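Local coordinates for cell wall surface anchor protein (Streptococcus agalactiae, PDB 4Z1P), which probably acts as a surface adhesin of the antigen I/II type, displayed on the streptococcal cell wall and held there through a C-terminal LPXTG sorting motif, at residues 261-264 and 265-268. Numbering follows the deposited sequence.
Sequences TNLV and QYTE
Leu263 and Tyr266 both place CG beside their own backbone N (chi1 -56° and -53°), which lets the CD2 methyl of the leucine come up to CD2 of the phenol ring, 4.0 Å away. In Gln265, chi1 of 66° sets CG between N and the carbonyl carbon, and so over the centre of one face of the Tyr266 ring. Its extended chain then carries OE1 to a water that donates to it and to Asn262 O, a bridge suited to a long amide at an exposed site. Two successive backbone hydrogen bonds each span three residues: Tyr266 N to Leu263 O at 2.9 Å, then Thr267 N to Val264 O. Buried Thr267 suits its place doubly, its OG1 lying 2.9 Å from Val264 O while its CG2 methyl side packs among Val243 and Leu280. Asn262 is short enough to reach back to the main chain: its OD1 takes the N-H of Val264 at 2.9 Å, in the carbonyl plane. Apolar Leu263 fits the buried side, against Ile257 and Phe282, and the flat Tyr266 ring also stacks with Phe286. An Asx turn thus leads into a short 3-10 turn closed by two consecutive i to i+3 bonds, which delivers the chain from the loop after strand 256-257 into edge strand 267-272 of a five-stranded antiparallel sheet in the antigen I/II C-terminal region.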
loop_
_atom_site.group_PDB
_atom_site.type_symbol
_atom_site.label_atom_id
_atom_site.label_comp_id
_atom_site.label_asym_id
_atom_site.label_seq_id
_atom_site.Cartn_x
_atom_site.Cartn_y
_atom_site.Cartn_z
ATOM N N THR A 261 0.955 28.198 3.170
ATOM C CA THR A 261 1.924 28.637 2.193
ATOM C C THR A 261 1.381 28.447 0.804
ATOM O O THR A 261 0.723 27.427 0.495
ATOM C CB THR A 261 3.193 27.806 2.382
ATOM O OG1 THR A 261 3.761 28.095 3.655
ATOM C CG2 THR A 261 4.194 28.059 1.327
ATOM N N ASN A 262 1.594 29.434 -0.058
ATOM C CA ASN A 262 1.257 29.295 -1.464
ATOM C C ASN A 262 2.288 28.330 -2.063
ATOM O O ASN A 262 3.489 28.590 -1.925
ATOM C CB ASN A 262 1.357 30.673 -2.183
ATOM C CG ASN A 262 0.887 30.605 -3.612
ATOM O OD1 ASN A 262 1.112 29.640 -4.301
ATOM N ND2 ASN A 262 0.123 31.595 -4.032
ATOM N N LEU A 263 1.850 27.265 -2.752
ATOM C CA LEU A 263 2.736 26.228 -3.279
ATOM C C LEU A 263 2.901 26.286 -4.793
ATOM O O LEU A 263 3.385 25.333 -5.410
ATOM C CB LEU A 263 2.249 24.824 -2.845
ATOM C CG LEU A 263 2.092 24.581 -1.340
ATOM C CD1 LEU A 263 1.395 23.253 -1.063
ATOM C CD2 LEU A 263 3.424 24.587 -0.629
ATOM N N VAL A 264 2.507 27.393 -5.415
ATOM C CA VAL A 264 2.511 27.423 -6.879
ATOM C C VAL A 264 3.853 27.042 -7.486
ATOM O O VAL A 264 3.888 26.464 -8.573
ATOM C CB VAL A 264 2.124 28.793 -7.461
ATOM C CG1 VAL A 264 3.088 29.882 -6.999
ATOM C CG2 VAL A 264 2.096 28.749 -9.010
ATOM N N GLN A 265 4.935 27.409 -6.810
ATOM C CA GLN A 265 6.296 27.221 -7.365
ATOM C C GLN A 265 6.634 25.723 -7.578
ATOM O O GLN A 265 7.448 25.380 -8.451
ATOM C CB GLN A 265 7.334 27.905 -6.500
ATOM C CG GLN A 265 7.504 27.309 -5.110
ATOM C CD GLN A 265 8.563 27.956 -4.262
ATOM O OE1 GLN A 265 8.260 28.497 -3.188
ATOM N NE2 GLN A 265 9.835 27.832 -4.677
ATOM N N TYR A 266 5.893 24.857 -6.882
ATOM C CA TYR A 266 6.123 23.404 -6.890
ATOM C C TYR A 266 5.115 22.696 -7.771
ATOM O O TYR A 266 4.965 21.435 -7.721
ATOM C CB TYR A 266 5.992 22.892 -5.487
ATOM C CG TYR A 266 6.856 23.625 -4.474
ATOM C CD1 TYR A 266 8.258 23.663 -4.571
ATOM C CD2 TYR A 266 6.268 24.237 -3.390
ATOM C CE1 TYR A 266 9.031 24.286 -3.587
ATOM C CE2 TYR A 266 7.036 24.882 -2.421
ATOM C CZ TYR A 266 8.397 24.921 -2.538
ATOM O OH TYR A 266 9.083 25.550 -1.526
ATOM N N THR A 267 4.400 23.470 -8.587
ATOM C CA THR A 267 3.336 22.919 -9.436
ATOM C C THR A 267 3.370 23.438 -10.815
ATOM O O THR A 267 4.067 24.411 -11.110
ATOM C CB THR A 267 1.936 23.269 -8.887
ATOM O OG1 THR A 267 1.693 24.689 -9.004
ATOM C CG2 THR A 267 1.817 22.878 -7.430
ATOM N N GLU A 268 2.585 22.780 -11.662
ATOM C CA GLU A 268 2.373 23.177 -13.051
ATOM C C GLU A 268 0.855 23.081 -13.238
ATOM O O GLU A 268 0.212 22.073 -12.834
ATOM C CB GLU A 268 3.091 22.219 -14.041
ATOM C CG GLU A 268 4.624 22.340 -14.165
ATOM C CD GLU A 268 5.124 23.758 -14.548
ATOM O OE1 GLU A 268 6.300 24.078 -14.216
ATOM O OE2 GLU A 268 4.371 24.561 -15.174
HETATM O O HOH W 1 6.109 28.930 -1.505
#